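Local coordinates for protein putative pectin lyase (Geobacillus virus E2, PDB 7CHU) that forms the trimeric tailspike of a thermophilic deep-sea phage and, as a putative pectin lyase, probably recognises and may cleave polysaccharide on the host surface, at residues M307-D312 with D334-I339; N303-Y308 with F328-G333; S250-F255 with N281-G286; V351-T356 with P376-T381. One frame throughout, in Å; residues are numbered along the deposited sequence.

Following the chain from its N terminus, interaction 3 comes first, joining 250-255 to 281-286 and closing a loop of one coil of the parallel beta-helix before the others open. Interactions 2 and 1 then start from overlapping residues, sharing Met307 and Tyr308. They cross rather than nest: 303-308 pairs with 328-333, while 307-312 runs on to meet 334-339. Interaction 2 is thus strand-on-strand pairing, and interaction 1 fastens the turn that follows. Interaction 4 closes last, laying the loop 376-381 beside strand 351-353, itself the next neighbour of strand 329-331. Met307 packs on Phe284, linking interactions 1 and 2 to interaction 3 through the interior.

Interaction 1: residues M307-D312 with D334-I339; sequences MYLDGD and DRNKII
Leu309 and Asn336 approach from opposite directions, the methyl CD2 of the leucine lying 3.9 Å from CG of the asparagine amide. This van der Waals contact of a methyl against the amide lies beside a polar one: ND2 of Asn336 donates to O of Gly311 (3.2 Å, 154° at the hydrogen). The carbonyl lies almost in the plane of the amide. The other end of the amide is used as well, since OD1 of Asn336 accepts the backbone N-H of Thr314, so both ends of a buried amide are satisfied and its rotation is fixed. Asparagine suits the place because it is short and carries both a donor and an acceptor. Binding the turn of the preceding coil in this way, it is reminiscent of an asparagine-ladder position of the parallel beta-helix.

Nearer the turn, Asp312 has CG anti to its carbonyl carbon (chi1 -58°), which directs OD1 to the backbone N of Asp334 at 2.9 Å. The N-H meets the anti side of the carboxylate and stands 28° out of its plane. Next to this bond, CA of Asp312 lies 3.3 Å from O of Asp334 in a CA-H...O contact. Water 1 then bridges the two acids, donating to OD1 of Asp312 (2.9 Å) and to OD2 of Asp334 (2.8 Å).

The two carboxylates would otherwise repel each other, with OD1 of Asp312 and OD2 of Asp334 4.5 Å apart. The water between them, the salt bridge of Asp312 to Arg278 and the bond of Asp334 OD1 to the backbone N of Met358 probably offset that cost.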
# COMPACT_ATOMS: atom_id res chain seq x y z
N MET A 307 -15.95 -7.86 -9.00
CA MET A 307 -15.40 -6.79 -9.83
C MET A 307 -15.60 -7.18 -11.29
O MET A 307 -15.08 -8.21 -11.72
CB MET A 307 -13.91 -6.57 -9.54
CG MET A 307 -13.26 -5.58 -10.52
SD MET A 307 -11.51 -5.28 -10.22
CE MET A 307 -11.59 -4.53 -8.59
N TYR A 308 -16.34 -6.36 -12.05
CA TYR A 308 -16.40 -6.52 -13.51
C TYR A 308 -15.40 -5.55 -14.12
O TYR A 308 -15.57 -4.33 -14.00
CB TYR A 308 -17.79 -6.26 -14.08
CG TYR A 308 -17.80 -6.29 -15.58
CD1 TYR A 308 -17.55 -7.49 -16.27
CD2 TYR A 308 -18.04 -5.14 -16.33
CE1 TYR A 308 -17.54 -7.54 -17.65
CE2 TYR A 308 -18.03 -5.18 -17.72
CZ TYR A 308 -17.78 -6.38 -18.38
OH TYR A 308 -17.77 -6.41 -19.75
N LEU A 309 -14.34 -6.07 -14.74
CA LEU A 309 -13.21 -5.25 -15.18
C LEU A 309 -13.17 -5.16 -16.71
O LEU A 309 -12.32 -5.77 -17.36
CB LEU A 309 -11.93 -5.83 -14.61
CG LEU A 309 -10.60 -5.14 -14.84
CD1 LEU A 309 -10.82 -3.65 -14.78
CD2 LEU A 309 -9.56 -5.60 -13.79
N ASP A 310 -14.07 -4.35 -17.29
CA ASP A 310 -13.95 -3.94 -18.70
C ASP A 310 -13.04 -2.71 -18.74
O ASP A 310 -13.48 -1.56 -18.84
CB ASP A 310 -15.32 -3.66 -19.31
CG ASP A 310 -15.25 -3.21 -20.78
OD1 ASP A 310 -14.25 -3.48 -21.50
OD2 ASP A 310 -16.23 -2.57 -21.21
N GLY A 311 -11.73 -2.98 -18.68
CA GLY A 311 -10.72 -1.94 -18.62
C GLY A 311 -9.34 -2.53 -18.82
O GLY A 311 -9.16 -3.75 -18.82
N ASP A 312 -8.36 -1.64 -18.98
CA ASP A 312 -6.98 -2.03 -19.22
C ASP A 312 -6.06 -1.50 -18.12
O ASP A 312 -6.36 -0.49 -17.48
CB ASP A 312 -6.49 -1.52 -20.57
CG ASP A 312 -7.34 -2.02 -21.73
OD1 ASP A 312 -7.78 -3.20 -21.73
OD2 ASP A 312 -7.56 -1.22 -22.67
N ASP A 334 -6.80 -5.85 -21.11
CA ASP A 334 -5.40 -6.22 -21.27
C ASP A 334 -4.54 -5.62 -20.18
O ASP A 334 -4.77 -4.49 -19.74
CB ASP A 334 -4.85 -5.74 -22.62
CG ASP A 334 -5.65 -6.26 -23.80
OD1 ASP A 334 -6.25 -7.34 -23.67
OD2 ASP A 334 -5.68 -5.58 -24.85
N ARG A 335 -3.50 -6.38 -19.80
CA ARG A 335 -2.42 -5.92 -18.91
C ARG A 335 -2.94 -5.50 -17.54
O ARG A 335 -2.37 -4.65 -16.87
CB ARG A 335 -1.62 -4.77 -19.54
CG ARG A 335 -1.11 -5.03 -20.96
CD ARG A 335 0.34 -4.56 -21.14
NE ARG A 335 0.57 -3.15 -20.78
CZ ARG A 335 0.31 -2.12 -21.59
NH1 ARG A 335 -0.20 -2.33 -22.80
NH2 ARG A 335 0.54 -0.87 -21.20
N ASN A 336 -4.04 -6.09 -17.10
CA ASN A 336 -4.39 -5.88 -15.71
C ASN A 336 -3.48 -6.73 -14.84
O ASN A 336 -2.89 -7.72 -15.29
CB ASN A 336 -5.86 -6.18 -15.50
CG ASN A 336 -6.75 -5.36 -16.42
OD1 ASN A 336 -6.87 -4.14 -16.25
ND2 ASN A 336 -7.32 -6.01 -17.44
N LYS A 337 -3.35 -6.30 -13.58
CA LYS A 337 -2.43 -6.92 -12.63
C LYS A 337 -3.17 -7.28 -11.36
O LYS A 337 -3.73 -6.41 -10.68
CB LYS A 337 -1.27 -5.96 -12.34
CG LYS A 337 -0.42 -5.73 -13.59
CD LYS A 337 0.51 -4.56 -13.45
CE LYS A 337 1.30 -4.33 -14.77
NZ LYS A 337 0.41 -4.10 -15.96
N ILE A 338 -3.20 -8.58 -11.06
CA ILE A 338 -3.84 -9.16 -9.89
C ILE A 338 -2.69 -9.72 -9.06
O ILE A 338 -2.14 -10.79 -9.36
CB ILE A 338 -4.86 -10.24 -10.25
CG1 ILE A 338 -5.72 -9.86 -11.48
CG2 ILE A 338 -5.72 -10.63 -9.03
CD1 ILE A 338 -6.64 -8.74 -11.23
N ILE A 339 -2.26 -8.98 -8.04
CA ILE A 339 -1.00 -9.26 -7.35
C ILE A 339 -1.27 -9.33 -5.85
O ILE A 339 -1.76 -8.36 -5.26
CB ILE A 339 0.06 -8.19 -7.65
CG1 ILE A 339 0.52 -8.29 -9.12
CG2 ILE A 339 1.24 -8.30 -6.68
CD1 ILE A 339 1.57 -7.26 -9.48
O HOH W 1 -7.70 -3.70 -24.62

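Interaction 2: residues N303-Y308 with F328-G333; sequences NTPHMY and FIKVKG
Matching first torsions, chi1 -85° in His306 and -86° in Phe328, set both rings anti to their carbonyl carbons and send them out side by side. They then meet edge-to-face: the edge of Phe328 points at one face of His306, with CD1 of Phe328 3.9 Å from CD2 of His306 and the planes 75° apart. The imidazole suits this buried spot because its NE2 can still bond to O of Tyr322.

Next to the rings the chains pair as parallel strands. N of Met307 donates to O of Phe328 (2.9 Å), and N of Lys330 donates to O of Met307 (3.0 Å), so Met307 is gripped through both its backbone groups. Tyr308 and Lys330 emerge on one face, where the aliphatic lysine carbon CD lies 3.9 Å from CD1 of the tyrosine; the lysine bends farther out to put its charge on Asp327. Pro305 covers the base of the same lysine, CB to CB of Lys330 at 4.0 Å. Met307 and Ile329 occupy the other face, among Phe289, Phe321 and Phe343. Parallel strands one coil apart, with like positions stacked on an apolar interior, are the mark of the right-handed parallel beta-helix of pectate-lyase-like proteins.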
# COMPACT_ATOMS: atom_id res chain seq x y z
N ASN A 303 -26.03 -12.73 -8.41
CA ASN A 303 -25.34 -13.41 -9.51
C ASN A 303 -24.68 -12.35 -10.38
O ASN A 303 -25.19 -11.95 -11.42
CB ASN A 303 -26.33 -14.26 -10.30
CG ASN A 303 -25.66 -15.07 -11.40
OD1 ASN A 303 -24.44 -15.04 -11.57
ND2 ASN A 303 -26.47 -15.80 -12.16
N THR A 304 -23.50 -11.91 -9.94
CA THR A 304 -22.76 -10.84 -10.58
C THR A 304 -21.35 -10.83 -9.98
O THR A 304 -21.18 -11.18 -8.80
CB THR A 304 -23.47 -9.49 -10.37
OG1 THR A 304 -22.89 -8.47 -11.20
CG2 THR A 304 -23.43 -9.06 -8.90
N PRO A 305 -20.33 -10.49 -10.75
CA PRO A 305 -18.97 -10.56 -10.22
C PRO A 305 -18.74 -9.49 -9.16
O PRO A 305 -19.42 -8.46 -9.14
CB PRO A 305 -18.09 -10.35 -11.45
CG PRO A 305 -18.96 -9.60 -12.41
CD PRO A 305 -20.35 -10.10 -12.17
N HIS A 306 -17.81 -9.79 -8.25
CA HIS A 306 -17.41 -8.78 -7.27
C HIS A 306 -16.78 -7.60 -7.98
O HIS A 306 -17.04 -6.45 -7.63
CB HIS A 306 -16.43 -9.35 -6.23
CG HIS A 306 -17.09 -10.03 -5.06
ND1 HIS A 306 -18.37 -10.54 -5.13
CD2 HIS A 306 -16.66 -10.27 -3.80
CE1 HIS A 306 -18.68 -11.08 -3.96
NE2 HIS A 306 -17.67 -10.92 -3.13
N MET A 307 -15.95 -7.86 -9.00
CA MET A 307 -15.40 -6.79 -9.83
C MET A 307 -15.60 -7.18 -11.29
O MET A 307 -15.08 -8.21 -11.72
CB MET A 307 -13.91 -6.57 -9.54
CG MET A 307 -13.26 -5.58 -10.52
SD MET A 307 -11.51 -5.28 -10.22
CE MET A 307 -11.59 -4.53 -8.59
N TYR A 308 -16.34 -6.36 -12.05
CA TYR A 308 -16.40 -6.52 -13.51
C TYR A 308 -15.40 -5.55 -14.12
O TYR A 308 -15.57 -4.33 -14.00
CB TYR A 308 -17.79 -6.26 -14.08
CG TYR A 308 -17.80 -6.29 -15.58
CD1 TYR A 308 -17.55 -7.49 -16.27
CD2 TYR A 308 -18.04 -5.14 -16.33
CE1 TYR A 308 -17.54 -7.54 -17.65
CE2 TYR A 308 -18.03 -5.18 -17.72
CZ TYR A 308 -17.78 -6.38 -18.38
OH TYR A 308 -17.77 -6.41 -19.75
N PHE A 328 -15.02 -13.86 -9.14
CA PHE A 328 -14.63 -12.76 -8.30
C PHE A 328 -14.17 -11.54 -9.14
O PHE A 328 -14.55 -10.41 -8.84
CB PHE A 328 -13.42 -13.16 -7.42
CG PHE A 328 -13.79 -13.84 -6.12
CD1 PHE A 328 -14.66 -13.25 -5.22
CD2 PHE A 328 -13.23 -15.07 -5.79
CE1 PHE A 328 -14.99 -13.88 -4.03
CE2 PHE A 328 -13.55 -15.71 -4.60
CZ PHE A 328 -14.43 -15.11 -3.72
N ILE A 329 -13.37 -11.80 -10.18
CA ILE A 329 -12.93 -10.75 -11.10
C ILE A 329 -13.20 -11.26 -12.51
O ILE A 329 -12.56 -12.21 -12.96
CB ILE A 329 -11.44 -10.40 -10.95
CG1 ILE A 329 -11.07 -10.06 -9.50
CG2 ILE A 329 -11.09 -9.19 -11.87
CD1 ILE A 329 -9.60 -9.82 -9.30
N LYS A 330 -14.11 -10.59 -13.22
CA LYS A 330 -14.43 -10.93 -14.60
C LYS A 330 -13.76 -9.91 -15.51
O LYS A 330 -14.13 -8.73 -15.50
CB LYS A 330 -15.94 -10.95 -14.80
CG LYS A 330 -16.43 -11.57 -16.07
CD LYS A 330 -17.94 -11.35 -16.20
CE LYS A 330 -18.68 -12.61 -16.63
NZ LYS A 330 -18.87 -13.60 -15.50
N VAL A 331 -12.73 -10.34 -16.23
CA VAL A 331 -11.85 -9.43 -16.96
C VAL A 331 -12.25 -9.40 -18.43
O VAL A 331 -12.43 -10.46 -19.06
CB VAL A 331 -10.37 -9.84 -16.83
CG1 VAL A 331 -9.47 -8.91 -17.65
CG2 VAL A 331 -9.94 -9.89 -15.35
N LYS A 332 -12.34 -8.19 -18.99
CA LYS A 332 -12.42 -7.97 -20.42
C LYS A 332 -11.45 -6.82 -20.66
O LYS A 332 -11.83 -5.64 -20.64
CB LYS A 332 -13.85 -7.63 -20.87
CG LYS A 332 -14.01 -7.33 -22.39
CD LYS A 332 -15.42 -6.75 -22.63
CE LYS A 332 -15.67 -6.39 -24.08
NZ LYS A 332 -14.87 -5.23 -24.54
N GLY A 333 -10.20 -7.16 -20.89
CA GLY A 333 -9.18 -6.15 -21.10
C GLY A 333 -7.78 -6.74 -21.00
O GLY A 333 -7.60 -7.95 -20.83

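Interaction 3: residues S250-F255 with N281-G286; sequences SNRLLF and NNQFIG
O of Asn281 takes a weak, bent hydrogen bond from N of Arg252 at 3.1 Å. Both residues have positive phi, a conformation asparagine tolerates well. Asn281 holds water 2 with both its side-chain OD1 and its backbone O, while the water accepts from NH1 of Arg252 and from NE2 of Gln283. NH2 of Arg252 bonds to O of Gly286 of the second subunit, and OD1 of Asn281 is also tied to the hydroxyl of Tyr315.

Asn282 turns its amide inward. OD1 receives the N-H of Leu253 in its carbonyl plane, on a lone pair (2.8 Å, 166°), while the leucine side chain runs alongside; ND2 adds a weak, long bond to O of Ser250. An inward asparagine accepting a backbone N-H from the preceding coil recalls the asparagine ladders of right-handed parallel beta-helices, the pectate-lyase-like fold to which these strands belong.

At Gln283 regular pairing starts: its N donates to O of Leu253 (2.8 Å) and its O accepts from N of Phe255 (2.9 Å). The aliphatic part of the side chain lies beside Leu254, CB 3.9 Å from CG of Leu254, and its NE2 also reaches O of Asn318 of the second subunit.

Phe284 stands beside Phe255 in the interior. Their planes are 7° apart but slid, so the rings barely overlap, although CE2 of Phe284 comes within 3.4 Å of CD1 of Phe255. Ile285 continues the pairing, its N donating to O of Phe255 at 2.9 Å. Gly286, also with positive phi, offers its O to NH2 of Arg252 of the third subunit.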
# COMPACT_ATOMS: atom_id res chain seq x y z
N SER A 250 -12.14 7.06 -17.99
CA SER A 250 -11.75 7.24 -16.60
C SER A 250 -10.38 6.59 -16.42
O SER A 250 -10.16 5.48 -16.90
CB SER A 250 -12.76 6.60 -15.65
OG SER A 250 -13.96 7.39 -15.56
N ASN A 251 -9.47 7.29 -15.76
CA ASN A 251 -8.12 6.75 -15.59
C ASN A 251 -7.51 7.33 -14.32
O ASN A 251 -7.90 8.40 -13.84
CB ASN A 251 -7.25 7.04 -16.82
CG ASN A 251 -6.91 8.49 -16.96
OD1 ASN A 251 -6.03 8.99 -16.26
ND2 ASN A 251 -7.63 9.21 -17.85
N ARG A 252 -6.55 6.59 -13.76
CA ARG A 252 -5.85 7.00 -12.54
C ARG A 252 -6.82 7.27 -11.38
O ARG A 252 -6.64 8.20 -10.60
CB ARG A 252 -4.95 8.20 -12.81
CG ARG A 252 -3.68 7.83 -13.57
CD ARG A 252 -2.76 6.95 -12.70
NE ARG A 252 -2.29 7.67 -11.53
CZ ARG A 252 -1.55 7.15 -10.55
NH1 ARG A 252 -1.18 5.88 -10.62
NH2 ARG A 252 -1.16 7.90 -9.52
N LEU A 253 -7.87 6.46 -11.29
CA LEU A 253 -8.68 6.38 -10.08
C LEU A 253 -7.99 5.43 -9.11
O LEU A 253 -7.83 4.24 -9.42
CB LEU A 253 -10.08 5.85 -10.39
CG LEU A 253 -10.97 6.57 -11.43
CD1 LEU A 253 -12.21 5.74 -11.70
CD2 LEU A 253 -11.34 7.91 -10.91
N LEU A 254 -7.60 5.93 -7.93
CA LEU A 254 -6.88 5.12 -6.94
C LEU A 254 -7.76 4.91 -5.72
O LEU A 254 -8.00 5.85 -4.96
CB LEU A 254 -5.56 5.79 -6.54
CG LEU A 254 -4.34 5.35 -7.38
CD1 LEU A 254 -4.42 5.77 -8.87
CD2 LEU A 254 -3.01 5.82 -6.77
N PHE A 255 -8.25 3.69 -5.55
CA PHE A 255 -9.01 3.30 -4.37
C PHE A 255 -8.04 2.64 -3.40
O PHE A 255 -7.42 1.62 -3.73
CB PHE A 255 -10.15 2.33 -4.74
CG PHE A 255 -11.17 2.90 -5.70
CD1 PHE A 255 -10.90 2.98 -7.06
CD2 PHE A 255 -12.40 3.33 -5.24
CE1 PHE A 255 -11.86 3.47 -7.94
CE2 PHE A 255 -13.36 3.85 -6.11
CZ PHE A 255 -13.08 3.93 -7.47
N ASN A 281 -5.60 2.22 -16.17
CA ASN A 281 -4.65 2.69 -15.16
C ASN A 281 -5.34 3.09 -13.86
O ASN A 281 -4.93 4.02 -13.17
CB ASN A 281 -3.80 3.83 -15.71
CG ASN A 281 -2.43 3.35 -16.12
OD1 ASN A 281 -1.62 2.97 -15.26
ND2 ASN A 281 -2.17 3.34 -17.42
N ASN A 282 -6.38 2.35 -13.50
CA ASN A 282 -7.02 2.53 -12.21
C ASN A 282 -6.53 1.47 -11.24
O ASN A 282 -6.08 0.41 -11.65
CB ASN A 282 -8.52 2.46 -12.41
CG ASN A 282 -8.97 3.47 -13.45
OD1 ASN A 282 -8.84 4.67 -13.22
ND2 ASN A 282 -9.42 2.99 -14.62
N GLN A 283 -6.60 1.78 -9.94
CA GLN A 283 -5.93 0.95 -8.94
C GLN A 283 -6.84 0.67 -7.76
O GLN A 283 -7.63 1.54 -7.36
CB GLN A 283 -4.64 1.61 -8.44
CG GLN A 283 -3.65 1.98 -9.54
CD GLN A 283 -2.21 1.96 -9.07
OE1 GLN A 283 -1.92 1.51 -7.95
NE2 GLN A 283 -1.29 2.43 -9.91
N PHE A 284 -6.70 -0.53 -7.20
CA PHE A 284 -7.34 -0.94 -5.95
C PHE A 284 -6.24 -1.51 -5.07
O PHE A 284 -5.71 -2.58 -5.36
CB PHE A 284 -8.43 -1.98 -6.22
CG PHE A 284 -9.54 -1.44 -7.08
CD1 PHE A 284 -9.43 -1.45 -8.46
CD2 PHE A 284 -10.66 -0.89 -6.50
CE1 PHE A 284 -10.42 -0.90 -9.27
CE2 PHE A 284 -11.69 -0.34 -7.31
CZ PHE A 284 -11.57 -0.35 -8.68
N ILE A 285 -5.89 -0.79 -4.00
CA ILE A 285 -4.77 -1.16 -3.14
C ILE A 285 -5.33 -1.50 -1.77
O ILE A 285 -5.89 -0.64 -1.08
CB ILE A 285 -3.72 -0.04 -3.06
CG1 ILE A 285 -3.20 0.30 -4.47
CG2 ILE A 285 -2.56 -0.44 -2.07
CD1 ILE A 285 -2.37 1.59 -4.54
N GLY A 286 -5.20 -2.76 -1.37
CA GLY A 286 -5.64 -3.14 -0.05
C GLY A 286 -7.14 -3.13 0.15
O GLY A 286 -7.60 -3.03 1.29
O HOH W 2 -2.20 3.74 -12.42

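Interaction 4: residues V351-T356 with P376-T381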
# COMPACT_ATOMS: atom_id res chain seq x y z
N VAL A 351 -10.38 -15.50 -11.25
CA VAL A 351 -10.08 -14.52 -12.30
C VAL A 351 -10.47 -15.15 -13.64
O VAL A 351 -9.88 -16.15 -14.05
CB VAL A 351 -8.60 -14.10 -12.33
CG1 VAL A 351 -8.33 -13.11 -13.44
CG2 VAL A 351 -8.14 -13.47 -10.97
N ASN A 352 -11.46 -14.56 -14.30
CA ASN A 352 -11.98 -15.05 -15.57
C ASN A 352 -11.49 -14.08 -16.65
O ASN A 352 -12.01 -12.98 -16.77
CB ASN A 352 -13.50 -15.13 -15.53
CG ASN A 352 -14.09 -15.85 -16.76
OD1 ASN A 352 -13.35 -16.23 -17.67
ND2 ASN A 352 -15.41 -16.04 -16.76
N LEU A 353 -10.47 -14.49 -17.40
CA LEU A 353 -9.93 -13.68 -18.48
C LEU A 353 -10.78 -13.97 -19.72
O LEU A 353 -10.57 -14.97 -20.42
CB LEU A 353 -8.45 -13.99 -18.67
CG LEU A 353 -7.58 -13.87 -17.39
CD1 LEU A 353 -6.16 -14.34 -17.57
CD2 LEU A 353 -7.58 -12.42 -16.84
N THR A 354 -11.76 -13.10 -19.99
CA THR A 354 -12.73 -13.36 -21.05
C THR A 354 -12.27 -12.79 -22.40
O THR A 354 -11.47 -11.85 -22.47
CB THR A 354 -14.11 -12.79 -20.71
OG1 THR A 354 -14.10 -11.37 -20.83
CG2 THR A 354 -14.54 -13.16 -19.31
N GLY A 355 -12.84 -13.36 -23.47
CA GLY A 355 -12.67 -12.79 -24.80
C GLY A 355 -11.20 -12.80 -25.18
O GLY A 355 -10.48 -13.77 -24.92
N THR A 356 -10.74 -11.70 -25.75
CA THR A 356 -9.35 -11.57 -26.19
C THR A 356 -8.41 -11.01 -25.11
O THR A 356 -7.30 -10.58 -25.46
CB THR A 356 -9.26 -10.66 -27.41
OG1 THR A 356 -9.64 -9.35 -27.00
CG2 THR A 356 -10.16 -11.11 -28.54
N PRO A 376 -8.81 -21.76 -10.36
CA PRO A 376 -8.59 -20.35 -9.99
C PRO A 376 -8.74 -19.40 -11.17
O PRO A 376 -9.29 -18.30 -11.00
CB PRO A 376 -7.15 -20.34 -9.45
CG PRO A 376 -6.94 -21.72 -8.92
CD PRO A 376 -7.72 -22.63 -9.84
N PHE A 377 -8.28 -19.79 -12.37
CA PHE A 377 -8.43 -19.00 -13.58
C PHE A 377 -8.75 -19.94 -14.74
O PHE A 377 -8.56 -21.17 -14.65
CB PHE A 377 -7.15 -18.21 -13.89
CG PHE A 377 -5.89 -19.02 -13.77
CD1 PHE A 377 -5.43 -19.76 -14.86
CD2 PHE A 377 -5.19 -19.06 -12.57
CE1 PHE A 377 -4.27 -20.51 -14.77
CE2 PHE A 377 -4.03 -19.82 -12.46
CZ PHE A 377 -3.57 -20.56 -13.56
N ASN A 378 -9.27 -19.36 -15.82
CA ASN A 378 -9.69 -20.14 -16.98
C ASN A 378 -8.49 -20.35 -17.91
O ASN A 378 -7.41 -19.80 -17.71
CB ASN A 378 -10.83 -19.42 -17.72
CG ASN A 378 -10.39 -18.07 -18.25
OD1 ASN A 378 -9.67 -17.34 -17.57
ND2 ASN A 378 -10.81 -17.73 -19.47
N ASN A 379 -8.70 -21.12 -18.99
CA ASN A 379 -7.71 -21.23 -20.04
C ASN A 379 -8.09 -20.25 -21.15
O ASN A 379 -8.96 -20.56 -21.97
CB ASN A 379 -7.66 -22.67 -20.59
CG ASN A 379 -7.23 -23.68 -19.51
OD1 ASN A 379 -6.49 -23.35 -18.57
ND2 ASN A 379 -7.68 -24.93 -19.66
N PRO A 380 -7.50 -19.06 -21.20
CA PRO A 380 -8.00 -18.01 -22.10
C PRO A 380 -7.47 -18.16 -23.52
O PRO A 380 -6.51 -18.88 -23.79
CB PRO A 380 -7.47 -16.72 -21.45
CG PRO A 380 -6.16 -17.15 -20.83
CD PRO A 380 -6.34 -18.60 -20.41
N THR A 381 -8.13 -17.44 -24.43
CA THR A 381 -7.79 -17.47 -25.85
C THR A 381 -6.35 -16.99 -26.10
O THR A 381 -5.61 -17.62 -26.86
CB THR A 381 -8.79 -16.60 -26.62
OG1 THR A 381 -10.12 -17.04 -26.33
CG2 THR A 381 -8.54 -16.65 -28.12
O HOH W 3 -10.44 -15.81 -23.28
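The loop 376-381 runs 15° from the direction of 351-355, beginning with a hydrogen bond from N of Val351 to O of Pro376 (3.0 Å) and then drifting apart, to 6.0 Å between CA of Leu353 and CA of Pro380. Where the backbones separate, Asn378 fills in with its side chain. Its CG lies between the backbone N and the carbonyl carbon (chi1 62°), and this turns the amide across to Leu353. OD1 of Asn378 accepts from N of Leu353 (3.0 Å), and ND2 of Asn378 donates to O of Leu353 (2.9 Å). In both bonds the donor stands well above the carbonyl plane rather than on a lone pair.

Asn352 crosses Asn378 at about a right angle; the two amides touch, but the angle is too poor for a hydrogen bond, and ND2 of Asn352 is engaged by Asp327. On the apolar side, Pro380 brings CB to 4.0 Å from CB of Leu353, a suitable residue here because proline has no N-H that would want an acceptor, and its ring offers an apolar flank. Phe377 sends its ring away, to meet Phe386, while its CA approaches O of Val351 in a CA-H...O contact of 3.2 Å. Farther on, water 3 takes the N-H of Thr381 at 3.1 Å and lies within bonding distance of O of Leu353 and O of Gly355.

One asparagine amide thus serves both backbone polar groups of Leu353, which is consistent with a loop lying beside 351-353, the last strand of this parallel beta-helix face after 329-331, without extending it.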